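Side-chain contacts in ATP:cob(I)alamin adenosyltransferase, putative (Burkholderia thailandensis, PDB 2ZHZ), which probably transfers the adenosyl group of ATP to the cobalt of reduced cobalamin, yielding adenosylcobalamin, and works as a homotrimer: residues G47-E52 / A60-I65; G37-L42 / H67-L72. All coordinates share one frame; numbering follows the deposited sequence.

Contact 1 (G47-E52 / A60-I65)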
loop_
_atom_site.group_PDB
_atom_site.type_symbol
_atom_site.label_atom_id
_atom_site.label_comp_id
_atom_site.label_asym_id
_atom_site.label_seq_id
_atom_site.Cartn_x
_atom_site.Cartn_y
_atom_site.Cartn_z
ATOM N N GLY B 47 -0.684 -10.242 5.891
ATOM C CA GLY B 47 -0.007 -11.487 5.580
ATOM C C GLY B 47 1.499 -11.316 5.702
ATOM O O GLY B 47 2.218 -12.245 6.092
ATOM N N VAL B 48 1.987 -10.125 5.365
ATOM C CA VAL B 48 3.415 -9.841 5.457
ATOM C C VAL B 48 3.816 -9.780 6.928
ATOM O O VAL B 48 4.881 -10.267 7.315
ATOM C CB VAL B 48 3.761 -8.505 4.766
ATOM C CG1 VAL B 48 5.204 -8.115 5.059
ATOM C CG2 VAL B 48 3.551 -8.644 3.268
ATOM N N LEU B 49 2.961 -9.175 7.742
ATOM C CA LEU B 49 3.215 -9.075 9.175
ATOM C C LEU B 49 3.210 -10.477 9.801
ATOM O O LEU B 49 4.025 -10.781 10.674
ATOM C CB LEU B 49 2.146 -8.206 9.842
ATOM C CG LEU B 49 2.157 -8.144 11.375
ATOM C CD1 LEU B 49 3.545 -7.740 11.877
ATOM C CD2 LEU B 49 1.094 -7.159 11.844
ATOM N N LEU B 50 2.295 -11.329 9.346
ATOM C CA LEU B 50 2.207 -12.691 9.866
ATOM C C LEU B 50 3.438 -13.528 9.523
ATOM O O LEU B 50 3.657 -14.586 10.114
ATOM C CB LEU B 50 0.941 -13.379 9.343
ATOM C CG LEU B 50 -0.351 -13.002 10.074
ATOM C CD1 LEU B 50 -1.553 -13.441 9.270
ATOM C CD2 LEU B 50 -0.365 -13.660 11.455
ATOM N N ALA B 51 4.242 -13.055 8.575
ATOM C CA ALA B 51 5.450 -13.770 8.174
ATOM C C ALA B 51 6.623 -13.446 9.107
ATOM O O ALA B 51 7.715 -13.998 8.965
ATOM C CB ALA B 51 5.811 -13.420 6.731
ATOM N N GLU B 52 6.383 -12.549 10.059
ATOM C CA GLU B 52 7.394 -12.142 11.030
ATOM C C GLU B 52 7.194 -12.932 12.320
ATOM O O GLU B 52 6.155 -13.560 12.515
ATOM C CB GLU B 52 7.242 -10.656 11.363
ATOM C CG GLU B 52 7.527 -9.693 10.223
ATOM C CD GLU B 52 9.004 -9.597 9.908
ATOM O OE1 GLU B 52 9.792 -9.342 10.844
ATOM O OE2 GLU B 52 9.374 -9.770 8.730
ATOM N N ALA B 60 -2.608 -15.352 16.529
ATOM C CA ALA B 60 -3.954 -15.905 16.513
ATOM C C ALA B 60 -4.986 -14.852 16.135
ATOM O O ALA B 60 -5.880 -15.111 15.332
ATOM C CB ALA B 60 -4.288 -16.506 17.876
ATOM N N ALA B 61 -4.861 -13.660 16.709
ATOM C CA ALA B 61 -5.801 -12.585 16.420
ATOM C C ALA B 61 -5.679 -12.119 14.969
ATOM O O ALA B 61 -6.686 -11.979 14.272
ATOM C CB ALA B 61 -5.570 -11.418 17.368
ATOM N N LEU B 62 -4.448 -11.885 14.518
ATOM C CA LEU B 62 -4.210 -11.442 13.144
ATOM C C LEU B 62 -4.649 -12.481 12.110
ATOM O O LEU B 62 -5.151 -12.127 11.041
ATOM C CB LEU B 62 -2.731 -11.100 12.949
ATOM C CG LEU B 62 -2.227 -9.850 13.690
ATOM C CD1 LEU B 62 -0.720 -9.722 13.515
ATOM C CD2 LEU B 62 -2.932 -8.613 13.151
ATOM N N SER B 63 -4.461 -13.759 12.422
ATOM C CA SER B 63 -4.862 -14.815 11.500
ATOM C C SER B 63 -6.380 -14.822 11.371
ATOM O O SER B 63 -6.921 -14.972 10.275
ATOM C CB SER B 63 -4.369 -16.178 11.993
ATOM O OG SER B 63 -2.953 -16.236 11.982
ATOM N N ALA B 64 -7.065 -14.650 12.498
ATOM C CA ALA B 64 -8.520 -14.626 12.510
ATOM C C ALA B 64 -9.025 -13.417 11.734
ATOM O O ALA B 64 -10.053 -13.481 11.056
ATOM C CB ALA B 64 -9.031 -14.570 13.941
ATOM N N ILE B 65 -8.298 -12.311 11.846
ATOM C CA ILE B 65 -8.675 -11.087 11.157
ATOM C C ILE B 65 -8.620 -11.263 9.644
ATOM O O ILE B 65 -9.445 -10.701 8.928
ATOM C CB ILE B 65 -7.780 -9.909 11.615
ATOM C CG1 ILE B 65 -8.155 -9.534 13.054
ATOM C CG2 ILE B 65 -7.938 -8.709 10.673
ATOM C CD1 ILE B 65 -7.177 -8.593 13.742
#
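L62 faces two leucines of the neighbouring helix at once and meets each with a different part of its side chain. Against L49 it crosses at about a right angle, and the methyls meet near their tips: CD1 of L62 lies 3.6 Å from CD2 of L49 and 3.9 Å from its CG. Against L50 the two side chains run past one another in opposite directions, which brings CD2 of L50 down to the root of its partner, 3.8 Å from CB of L62. These leucines lie near the C-terminal end of helix 31-50 and in the early turns of helix 56-77, the next helix of the bundle, so the contact closes the hairpin near its turn. Inward from here, L49 rests on L120 and A121 of helix 116-141, while L62 reaches L162 of helix 147-169. On the outer side, CD2 of L50 also lies against the hydroxyl of S63, 3.7 Å from OG, a van der Waals contact that leaves the polar bonding to another partner: OG, beside its own backbone N with chi1 at -65°, is hydrogen-bonded to the carbonyl oxygen of R59 one turn back. The guanidinium of R59 in turn bonds O of L50, adding a polar tie across the turn.

Contact 2 (G37-L42 / H67-L72)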
loop_
_atom_site.group_PDB
_atom_site.type_symbol
_atom_site.label_atom_id
_atom_site.label_comp_id
_atom_site.label_asym_id
_atom_site.label_seq_id
_atom_site.Cartn_x
_atom_site.Cartn_y
_atom_site.Cartn_z
ATOM N N GLY B 37 -10.697 -3.840 -3.448
ATOM C CA GLY B 37 -9.256 -3.863 -3.648
ATOM C C GLY B 37 -8.454 -3.439 -2.431
ATOM O O GLY B 37 -7.471 -4.093 -2.069
ATOM N N ASP B 38 -8.860 -2.341 -1.802
ATOM C CA ASP B 38 -8.160 -1.848 -0.622
ATOM C C ASP B 38 -8.249 -2.841 0.532
ATOM O O ASP B 38 -7.311 -2.971 1.311
ATOM C CB ASP B 38 -8.715 -0.497 -0.179
ATOM C CG ASP B 38 -8.290 0.642 -1.089
ATOM O OD1 ASP B 38 -7.264 0.504 -1.793
ATOM O OD2 ASP B 38 -8.980 1.683 -1.086
ATOM N N VAL B 39 -9.379 -3.535 0.643
ATOM C CA VAL B 39 -9.539 -4.530 1.703
ATOM C C VAL B 39 -8.569 -5.683 1.443
ATOM O O VAL B 39 -7.941 -6.201 2.369
ATOM C CB VAL B 39 -10.996 -5.060 1.754
ATOM C CG1 VAL B 39 -11.099 -6.267 2.700
ATOM C CG2 VAL B 39 -11.916 -3.949 2.235
ATOM N N ASP B 40 -8.444 -6.064 0.175
ATOM C CA ASP B 40 -7.552 -7.141 -0.254
ATOM C C ASP B 40 -6.099 -6.718 0.018
ATOM O O ASP B 40 -5.291 -7.508 0.513
ATOM C CB ASP B 40 -7.760 -7.397 -1.754
ATOM C CG ASP B 40 -7.043 -8.645 -2.261
ATOM O OD1 ASP B 40 -6.913 -8.776 -3.500
ATOM O OD2 ASP B 40 -6.620 -9.496 -1.449
ATOM N N GLU B 41 -5.775 -5.466 -0.299
ATOM C CA GLU B 41 -4.419 -4.964 -0.078
ATOM C C GLU B 41 -4.101 -4.978 1.417
ATOM O O GLU B 41 -2.992 -5.325 1.828
ATOM C CB GLU B 41 -4.271 -3.541 -0.636
ATOM C CG GLU B 41 -2.815 -3.080 -0.727
ATOM C CD GLU B 41 -2.665 -1.693 -1.334
ATOM O OE1 GLU B 41 -3.548 -1.282 -2.112
ATOM O OE2 GLU B 41 -1.653 -1.022 -1.045
ATOM N N LEU B 42 -5.077 -4.593 2.231
ATOM C CA LEU B 42 -4.895 -4.607 3.679
ATOM C C LEU B 42 -4.645 -6.034 4.149
ATOM O O LEU B 42 -3.737 -6.288 4.937
ATOM C CB LEU B 42 -6.138 -4.073 4.391
ATOM C CG LEU B 42 -6.202 -4.345 5.901
ATOM C CD1 LEU B 42 -5.030 -3.664 6.612
ATOM C CD2 LEU B 42 -7.527 -3.834 6.456
ATOM N N HIS B 67 -9.398 -13.829 8.029
ATOM C CA HIS B 67 -10.635 -14.520 7.683
ATOM C C HIS B 67 -11.779 -13.513 7.665
ATOM O O HIS B 67 -12.631 -13.551 6.780
ATOM C CB HIS B 67 -10.915 -15.631 8.697
ATOM C CG HIS B 67 -9.911 -16.740 8.662
ATOM N ND1 HIS B 67 -9.887 -17.690 7.662
ATOM C CD2 HIS B 67 -8.881 -17.037 9.488
ATOM C CE1 HIS B 67 -8.885 -18.525 7.877
ATOM N NE2 HIS B 67 -8.259 -18.149 8.979
ATOM N N ASP B 68 -11.787 -12.609 8.642
ATOM C CA ASP B 68 -12.816 -11.572 8.724
ATOM C C ASP B 68 -12.763 -10.698 7.475
ATOM O O ASP B 68 -13.794 -10.347 6.892
ATOM C CB ASP B 68 -12.591 -10.646 9.926
ATOM C CG ASP B 68 -12.831 -11.320 11.264
ATOM O OD1 ASP B 68 -13.341 -12.460 11.301
ATOM O OD2 ASP B 68 -12.511 -10.680 12.288
ATOM N N LEU B 69 -11.547 -10.319 7.090
ATOM C CA LEU B 69 -11.344 -9.466 5.928
ATOM C C LEU B 69 -11.753 -10.162 4.642
ATOM O O LEU B 69 -12.218 -9.520 3.698
ATOM C CB LEU B 69 -9.882 -9.010 5.861
ATOM C CG LEU B 69 -9.492 -8.050 6.989
ATOM C CD1 LEU B 69 -8.036 -7.622 6.820
ATOM C CD2 LEU B 69 -10.408 -6.824 6.968
ATOM N N PHE B 70 -11.575 -11.478 4.598
ATOM C CA PHE B 70 -11.978 -12.229 3.421
ATOM C C PHE B 70 -13.500 -12.142 3.311
ATOM O O PHE B 70 -14.046 -11.958 2.224
ATOM C CB PHE B 70 -11.562 -13.692 3.541
ATOM C CG PHE B 70 -11.913 -14.510 2.335
ATOM C CD1 PHE B 70 -11.127 -14.450 1.189
ATOM C CD2 PHE B 70 -13.057 -15.302 2.325
ATOM C CE1 PHE B 70 -11.479 -15.168 0.045
ATOM C CE2 PHE B 70 -13.417 -16.022 1.189
ATOM C CZ PHE B 70 -12.625 -15.955 0.047
ATOM N N ASP B 71 -14.184 -12.270 4.444
ATOM C CA ASP B 71 -15.642 -12.197 4.452
ATOM C C ASP B 71 -16.146 -10.786 4.178
ATOM O O ASP B 71 -17.168 -10.603 3.515
ATOM C CB ASP B 71 -16.202 -12.687 5.788
ATOM C CG ASP B 71 -16.032 -14.181 5.976
ATOM O OD1 ASP B 71 -15.773 -14.887 4.975
ATOM O OD2 ASP B 71 -16.173 -14.655 7.121
ATOM N N LEU B 72 -15.429 -9.789 4.688
ATOM C CA LEU B 72 -15.818 -8.403 4.479
ATOM C C LEU B 72 -15.748 -8.113 2.981
ATOM O O LEU B 72 -16.641 -7.480 2.417
ATOM C CB LEU B 72 -14.886 -7.467 5.263
ATOM C CG LEU B 72 -15.351 -6.019 5.458
ATOM C CD1 LEU B 72 -14.606 -5.397 6.632
ATOM C CD2 LEU B 72 -15.115 -5.218 4.196
#
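V39 sets its two methyls against different parts of the facing helix. Its CB is directed toward segment 67-72, and the two methyls branch from it to separate partners: CG1, anti to the backbone N with chi1 at 170°, comes within 3.6 Å of the carbonyl oxygen of L69, an apolar methyl laid against the backbone, with CB of L69 looser at 4.4 Å. The other branch, CG2, meets the tip of L72, 4.0 Å from its CD2. One turn further along, L42 takes over. Its side chain crosses that of L69 at about a right angle, and CD2 of L42 packs 3.8 Å from CD1 of L69. All four residues are buried, and no hydrogen bond joins the two segments. Helices 116-141 and 147-169 flank the same layer: V39 touches I135, L42 touches V127 and L155, and both L69 and L72 lie on Y151. D38 and E41 make salt bridges to R130, and D40 makes one to R125 of a second subunit. The axes of segments 37-42 and 67-72 approach to 9.6 Å, with their N-to-C directions 167° apart, nearly antiparallel. This is the apolar interior of the antiparallel helix bundle of a PduO-type adenosyltransferase, and it begins close to the nucleotide: G37 touches the bound ATP.

From the N terminus the chain enters helix 31-50 beside the ATP pocket and first lays down 37-42, whose partner 67-72 comes only after the turn. Further along the same helix, 47-52 meets 60-65 with just seven residues between them, so contact 1 closes the short loop at the turn and contact 2 closes a longer one around it. The pairings nest without crossing, as expected of an antiparallel helical hairpin. Their centres lie 13 Å apart, and the two tie helix 31-50 to helix 56-77 at the turn and deeper in the bundle. Helices 116-141 and 147-169 pack on both, and each contact also reaches the second subunit.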